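Local coordinates for protein tryptophan--tRNA ligase (Mycoplasma pneumoniae, PDB 2YY5) that catalyses the ATP-dependent attachment of L-tryptophan to its cognate tRNA, the charging step that supplies this amino acid to protein synthesis, at residues K5-G10 with C36-F41; K77-L82 with N323-T328. The protein carries 1 engineered substitution. All blocks are in the same frame, centred on the assembly; numbering follows the deposited sequence.

Contact 1 (K5-G10 with C36-F41); sequences KRALTG and CQLFVF. With WSA (5'-O-[(L-tryptophylamino)sulfonyl]adenosine), chain J.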
loop_
_atom_site.group_PDB
_atom_site.type_symbol
_atom_site.label_atom_id
_atom_site.label_comp_id
_atom_site.label_asym_id
_atom_site.label_seq_id
_atom_site.Cartn_x
_atom_site.Cartn_y
_atom_site.Cartn_z
ATOM N N LYS B 5 0.273 12.344 27.736
ATOM C CA LYS B 5 1.218 12.063 26.647
ATOM C C LYS B 5 0.963 10.659 26.088
ATOM O O LYS B 5 0.665 9.744 26.846
ATOM C CB LYS B 5 2.657 12.162 27.145
ATOM C CG LYS B 5 2.923 11.528 28.509
ATOM C CD LYS B 5 4.326 10.896 28.632
ATOM C CE LYS B 5 5.495 11.888 28.450
ATOM N NZ LYS B 5 6.831 11.204 28.569
ATOM N N ARG B 6 1.084 10.519 24.779
ATOM C CA ARG B 6 0.782 9.277 24.064
ATOM C C ARG B 6 1.927 8.388 23.557
ATOM O O ARG B 6 2.920 8.899 23.044
ATOM C CB ARG B 6 -0.108 9.654 22.884
ATOM C CG ARG B 6 -0.598 8.530 22.003
ATOM C CD ARG B 6 -1.497 9.062 20.860
ATOM N NE ARG B 6 -2.674 9.771 21.366
ATOM C CZ ARG B 6 -3.289 10.764 20.728
ATOM N NH1 ARG B 6 -4.349 11.344 21.275
ATOM N NH2 ARG B 6 -2.842 11.181 19.547
ATOM N N ALA B 7 1.728 7.061 23.625
ATOM C CA ALA B 7 2.708 6.047 23.168
ATOM C C ALA B 7 2.127 5.031 22.168
ATOM O O ALA B 7 1.036 4.491 22.373
ATOM C CB ALA B 7 3.258 5.286 24.370
ATOM N N LEU B 8 2.860 4.763 21.092
ATOM C CA LEU B 8 2.422 3.803 20.082
ATOM C C LEU B 8 3.542 2.838 19.728
ATOM O O LEU B 8 4.704 3.242 19.593
ATOM C CB LEU B 8 1.984 4.508 18.796
ATOM C CG LEU B 8 1.656 3.460 17.718
ATOM C CD1 LEU B 8 0.151 3.218 17.689
ATOM C CD2 LEU B 8 2.148 3.911 16.368
ATOM N N THR B 9 3.193 1.565 19.573
ATOM C CA THR B 9 4.174 0.554 19.201
ATOM C C THR B 9 3.469 -0.646 18.603
ATOM O O THR B 9 2.315 -0.942 18.942
ATOM C CB THR B 9 5.054 0.088 20.406
ATOM O OG1 THR B 9 6.176 -0.650 19.904
ATOM C CG2 THR B 9 4.277 -0.807 21.370
ATOM N N GLY B 10 4.162 -1.318 17.691
ATOM C CA GLY B 10 3.596 -2.483 17.049
ATOM C C GLY B 10 4.504 -3.686 17.188
ATOM O O GLY B 10 5.730 -3.559 17.174
ATOM N N CYS B 36 1.338 6.649 30.182
ATOM C CA CYS B 36 0.867 7.223 28.933
ATOM C C CYS B 36 -0.441 6.639 28.443
ATOM O O CYS B 36 -0.958 5.672 28.992
ATOM C CB CYS B 36 1.904 7.005 27.826
ATOM S SG CYS B 36 3.631 7.264 28.268
ATOM N N GLN B 37 -0.972 7.270 27.403
ATOM C CA GLN B 37 -2.171 6.803 26.724
ATOM C C GLN B 37 -1.456 5.865 25.758
ATOM O O GLN B 37 -0.830 6.316 24.794
ATOM C CB GLN B 37 -2.836 7.946 25.960
ATOM C CG GLN B 37 -3.920 7.503 24.996
ATOM C CD GLN B 37 -4.560 8.667 24.261
ATOM O OE1 GLN B 37 -5.453 8.475 23.443
ATOM N NE2 GLN B 37 -4.102 9.879 24.549
ATOM N N LEU B 38 -1.527 4.570 26.039
ATOM C CA LEU B 38 -0.815 3.582 25.247
ATOM C C LEU B 38 -1.594 2.872 24.155
ATOM O O LEU B 38 -2.723 2.429 24.354
ATOM C CB LEU B 38 -0.185 2.546 26.189
ATOM C CG LEU B 38 0.515 1.317 25.589
ATOM C CD1 LEU B 38 1.705 1.761 24.730
ATOM C CD2 LEU B 38 0.984 0.392 26.721
ATOM N N PHE B 39 -0.955 2.775 22.996
ATOM C CA PHE B 39 -1.511 2.107 21.833
ATOM C C PHE B 39 -0.546 1.008 21.461
ATOM O O PHE B 39 0.653 1.252 21.315
ATOM C CB PHE B 39 -1.641 3.080 20.662
ATOM C CG PHE B 39 -2.841 3.966 20.748
ATOM C CD1 PHE B 39 -4.093 3.490 20.379
ATOM C CD2 PHE B 39 -2.726 5.274 21.213
ATOM C CE1 PHE B 39 -5.215 4.303 20.472
ATOM C CE2 PHE B 39 -3.840 6.097 21.310
ATOM C CZ PHE B 39 -5.088 5.613 20.938
ATOM N N VAL B 40 -1.075 -0.201 21.319
ATOM C CA VAL B 40 -0.278 -1.358 20.950
ATOM C C VAL B 40 -1.054 -2.209 19.946
ATOM O O VAL B 40 -2.256 -2.437 20.111
ATOM C CB VAL B 40 0.043 -2.212 22.186
ATOM C CG1 VAL B 40 0.963 -3.372 21.805
ATOM C CG2 VAL B 40 0.676 -1.344 23.235
ATOM N N PHE B 41 -0.379 -2.687 18.908
ATOM C CA PHE B 41 -1.064 -3.506 17.922
ATOM C C PHE B 41 -0.232 -4.670 17.389
ATOM O O PHE B 41 1.005 -4.660 17.436
ATOM C CB PHE B 41 -1.550 -2.645 16.740
ATOM C CG PHE B 41 -0.438 -2.016 15.940
ATOM C CD1 PHE B 41 0.135 -0.808 16.338
ATOM C CD2 PHE B 41 0.052 -2.645 14.796
ATOM C CE1 PHE B 41 1.182 -0.231 15.609
ATOM C CE2 PHE B 41 1.099 -2.079 14.057
ATOM C CZ PHE B 41 1.663 -0.870 14.465
HETATM C CD2 WSA J . 6.196 -1.270 14.595
HETATM C CE3 WSA J . 6.776 -1.018 15.833
HETATM C CZ3 WSA J . 6.610 0.227 16.427
HETATM C CH2 WSA J . 5.870 1.215 15.781
HETATM C CZ2 WSA J . 5.294 0.960 14.543
HETATM C CE2 WSA J . 5.459 -0.286 13.950
HETATM N N11 WSA J . 5.014 -0.806 12.809
HETATM C CD1 WSA J . 5.429 -2.065 12.703
HETATM C CG WSA J . 6.153 -2.390 13.773
HETATM C CB WSA J . 6.797 -3.748 14.044
HETATM C CA WSA J . 8.322 -3.641 14.128
HETATM N NH3 WSA J . 8.868 -3.078 12.886
HETATM C C WSA J . 8.902 -5.039 14.358
HETATM O O WSA J . 8.988 -5.833 13.427
HETATM N NS WSA J . 9.292 -5.339 15.592
HETATM S S WSA J . 9.360 -6.957 15.786
HETATM O O1S WSA J . 8.008 -7.561 15.549
HETATM O O2S WSA J . 10.327 -7.554 14.806
HETATM O "O5'" WSA J . 9.786 -7.178 17.135
HETATM C "C5'" WSA J . 9.058 -6.541 18.191
HETATM C "C4'" WSA J . 9.905 -5.630 19.085
HETATM O "O4'" WSA J . 11.002 -6.376 19.642
HETATM C "C3'" WSA J . 10.518 -4.435 18.350
HETATM O "O3'" WSA J . 10.487 -3.282 19.196
HETATM C "C2'" WSA J . 11.963 -4.894 18.157
HETATM O "O2'" WSA J . 12.820 -3.753 18.052
HETATM C "C1'" WSA J . 12.177 -5.561 19.513
HETATM N N9 WSA J . 13.380 -6.426 19.471
HETATM C C8 WSA J . 13.607 -7.370 18.561
HETATM N N7 WSA J . 14.745 -8.000 18.843
HETATM C C5 WSA J . 15.249 -7.449 19.946
HETATM C C4 WSA J . 14.382 -6.439 20.339
HETATM N N3 WSA J . 14.671 -5.722 21.438
HETATM C C2 WSA J . 15.763 -5.973 22.139
HETATM N N1 WSA J . 16.606 -6.929 21.791
HETATM C C6 WSA J . 16.382 -7.685 20.706
HETATM N N6 WSA J . 17.225 -8.659 20.367
#
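Phe41 lays its ring over the backbone of Gly10: Gly10 CA sits 3.7 Å from the ring centroid, 15° off the normal, a CH-pi contact; having no side chain, Gly10 lets the ring lie directly on its backbone. Phe41 chi1, 65°, puts CG between its backbone N and carbonyl carbon, which brings the ring over the neighbouring strand. The edge of this ring faces the bound tryptophanyl-adenylate analogue, with Phe41 CZ 3.7 Å from its indole N11.

Along their length the segments run parallel, joined by five backbone hydrogen bonds; the straightest, Ala7 N to Gln37 O, is 2.9 Å long at 174°. Small Ala7 accommodates Leu38, its CB 3.9 Å from Leu38 CD1. On the same face the beta-branched pair Thr9 and Val40 lie side by side, while Thr9 OG1 bonds to Pro152 O and touches CZ3 of the ligand at 3.6 Å. On the other face, the one carrying Phe41, Leu8 CD1 meets Phe39 CB at 3.5 Å. At the partly exposed end the Arg6 and Gln37 side chains run together, their guanidinium and amide planes nearly perpendicular; Arg6 NE and Gln37 NE2 are both donors and do not bond to each other, and Arg6 NH2 uses Tyr146 O instead.

Parallel strands linked through helices 19-26 and 29-35 form the beta-alpha-beta crossover that opens the class I synthetase Rossmann fold, with its substrate pocket at the C-terminal strand ends.

Contact 2 (K77-L82 with N323-T328); sequences KACLFL and NQAQAT
Cys79 and Phe81 meet Gln324 and Ala325 in a strand-on-helix packing contact, where the C-terminal helix 311-340 passes over one face of strand 78-82. The axes of the two short segments lie 8.1 Å apart at 96°, so the strand sees little more than one turn of helix. Ala325 makes the central contact. Its CB stands over one face of the Phe81 ring, 3.6 Å from the centroid and 15° off the normal, a CH-pi contact that suits a methyl group, small enough to let the helix backbone come close to the sheet. The same CB lies 3.8 Å from Cys79 SG. With chi1 at 174° Cys79 holds its sulfur anti to the backbone N, and the compact thiol fits beneath the helix.

Strand 78-82 is an outermost strand, within this chain, of the parallel sheet of the Rossmann fold, and its residues alternate between two faces: Cys79 and Phe81 turn to the 323-328 part of the helix, whereas Leu80, on the other face, packs mainly on Val65, Leu68 and Leu69 of helix 54-71 and also touches Cys317. Phe81 also meets the rings of Phe41 and Tyr146.

Gln324 has a mixed role fitting its long, polar-ended chain. Fully extended, it runs beside Cys79, with its CD 3.7 Å from Cys79 CB, and its amide ends at a water. That water donates to Gln324 OE1 at 2.8 Å and, weakly, to Ala78 O at 2.9 Å, bridging the helix to the backbone of Ala78.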
loop_
_atom_site.group_PDB
_atom_site.type_symbol
_atom_site.label_atom_id
_atom_site.label_comp_id
_atom_site.label_asym_id
_atom_site.label_seq_id
_atom_site.Cartn_x
_atom_site.Cartn_y
_atom_site.Cartn_z
ATOM N N LYS B 77 -6.589 -0.176 30.588
ATOM C CA LYS B 77 -5.622 0.899 30.756
ATOM C C LYS B 77 -4.978 1.271 29.422
ATOM O O LYS B 77 -4.505 2.393 29.246
ATOM C CB LYS B 77 -4.537 0.473 31.749
ATOM C CG LYS B 77 -5.055 0.162 33.144
ATOM C CD LYS B 77 -3.997 -0.509 34.005
ATOM C CE LYS B 77 -4.547 -0.905 35.374
ATOM N NZ LYS B 77 -3.606 -1.800 36.112
ATOM N N ALA B 78 -4.973 0.328 28.483
ATOM C CA ALA B 78 -4.365 0.542 27.176
ATOM C C ALA B 78 -5.282 0.120 26.026
ATOM O O ALA B 78 -6.399 -0.341 26.248
ATOM C CB ALA B 78 -3.048 -0.226 27.096
ATOM N N CYS B 79 -4.793 0.294 24.798
ATOM C CA CYS B 79 -5.528 -0.071 23.593
ATOM C C CYS B 79 -4.729 -1.102 22.807
ATOM O O CYS B 79 -3.647 -0.798 22.309
ATOM C CB CYS B 79 -5.754 1.152 22.710
ATOM S SG CYS B 79 -6.515 0.750 21.125
ATOM N N LEU B 80 -5.261 -2.315 22.699
ATOM C CA LEU B 80 -4.585 -3.390 21.977
ATOM C C LEU B 80 -5.435 -3.812 20.779
ATOM O O LEU B 80 -6.547 -4.302 20.946
ATOM C CB LEU B 80 -4.358 -4.579 22.918
ATOM C CG LEU B 80 -3.862 -5.909 22.339
ATOM C CD1 LEU B 80 -2.492 -5.747 21.671
ATOM C CD2 LEU B 80 -3.797 -6.935 23.473
ATOM N N PHE B 81 -4.912 -3.625 19.572
ATOM C CA PHE B 81 -5.671 -3.969 18.376
ATOM C C PHE B 81 -4.893 -4.748 17.319
ATOM O O PHE B 81 -3.689 -4.938 17.439
ATOM C CB PHE B 81 -6.247 -2.695 17.758
ATOM C CG PHE B 81 -5.205 -1.741 17.221
ATOM C CD1 PHE B 81 -4.998 -1.619 15.848
ATOM C CD2 PHE B 81 -4.492 -0.907 18.081
ATOM C CE1 PHE B 81 -4.108 -0.669 15.336
ATOM C CE2 PHE B 81 -3.598 0.049 17.577
ATOM C CZ PHE B 81 -3.409 0.169 16.202
ATOM N N LEU B 82 -5.601 -5.205 16.284
ATOM C CA LEU B 82 -4.980 -5.945 15.190
ATOM C C LEU B 82 -4.915 -5.017 13.988
ATOM O O LEU B 82 -5.949 -4.621 13.449
ATOM C CB LEU B 82 -5.795 -7.189 14.832
ATOM C CG LEU B 82 -5.173 -8.025 13.708
ATOM C CD1 LEU B 82 -3.920 -8.681 14.251
ATOM C CD2 LEU B 82 -6.142 -9.086 13.195
ATOM N N ASN B 323 -12.188 -0.610 17.765
ATOM C CA ASN B 323 -13.009 0.580 17.834
ATOM C C ASN B 323 -12.260 1.757 18.419
ATOM O O ASN B 323 -12.291 2.852 17.862
ATOM C CB ASN B 323 -14.266 0.307 18.656
ATOM C CG ASN B 323 -15.147 -0.735 18.017
ATOM O OD1 ASN B 323 -15.292 -0.768 16.794
ATOM N ND2 ASN B 323 -15.751 -1.587 18.838
ATOM N N GLN B 324 -11.579 1.525 19.538
ATOM C CA GLN B 324 -10.839 2.577 20.215
ATOM C C GLN B 324 -9.747 3.161 19.329
ATOM O O GLN B 324 -9.674 4.371 19.142
ATOM C CB GLN B 324 -10.239 2.037 21.519
ATOM C CG GLN B 324 -9.525 3.093 22.353
ATOM C CD GLN B 324 -9.045 2.581 23.708
ATOM O OE1 GLN B 324 -8.476 3.340 24.502
ATOM N NE2 GLN B 324 -9.269 1.295 23.980
ATOM N N ALA B 325 -8.905 2.297 18.778
ATOM C CA ALA B 325 -7.818 2.732 17.913
ATOM C C ALA B 325 -8.384 3.454 16.701
ATOM O O ALA B 325 -7.865 4.477 16.252
ATOM C CB ALA B 325 -6.995 1.527 17.466
ATOM N N GLN B 326 -9.463 2.907 16.173
ATOM C CA GLN B 326 -10.094 3.480 15.008
ATOM C C GLN B 326 -10.650 4.862 15.324
ATOM O O GLN B 326 -10.863 5.667 14.425
ATOM C CB GLN B 326 -11.192 2.544 14.526
ATOM C CG GLN B 326 -11.694 2.839 13.146
ATOM C CD GLN B 326 -12.361 1.634 12.536
ATOM O OE1 GLN B 326 -13.218 1.004 13.159
ATOM N NE2 GLN B 326 -11.971 1.299 11.312
ATOM N N ALA B 327 -10.865 5.140 16.604
ATOM C CA ALA B 327 -11.390 6.437 17.018
ATOM C C ALA B 327 -10.406 7.552 16.668
ATOM O O ALA B 327 -10.795 8.582 16.113
ATOM C CB ALA B 327 -11.668 6.442 18.513
ATOM N N THR B 328 -9.131 7.351 16.988
ATOM C CA THR B 328 -8.141 8.367 16.669
ATOM C C THR B 328 -7.555 8.213 15.257
ATOM O O THR B 328 -7.118 9.193 14.658
ATOM C CB THR B 328 -7.007 8.416 17.733
ATOM O OG1 THR B 328 -5.730 8.437 17.083
ATOM C CG2 THR B 328 -7.099 7.236 18.681
HETATM O O HOH W 1 -8.051 1.965 26.857
#

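Contacts 1 and 2 lie about 9 Å apart, centre to centre, and share one parallel sheet with strand order 6-11, 37-42, 78-82. Strand 37-42 is the middle strand that joins them: Val40 N lies 2.8 Å from Cys79 O and Val40 O lies 3.0 Å from Phe81 N, both probable hydrogen bonds. In sequence they come in series, contact 1 first, and contact 2 then brings helix 311-340 back onto the sheet across some 240 residues. Phe39 of contact 1 packs on Thr328 of contact 2. The N-terminal catalytic core, whose ligand pocket is partly lined by contact 1, is thus backed by the C-terminal helix, while Leu82 touches Gly343 of the second subunit.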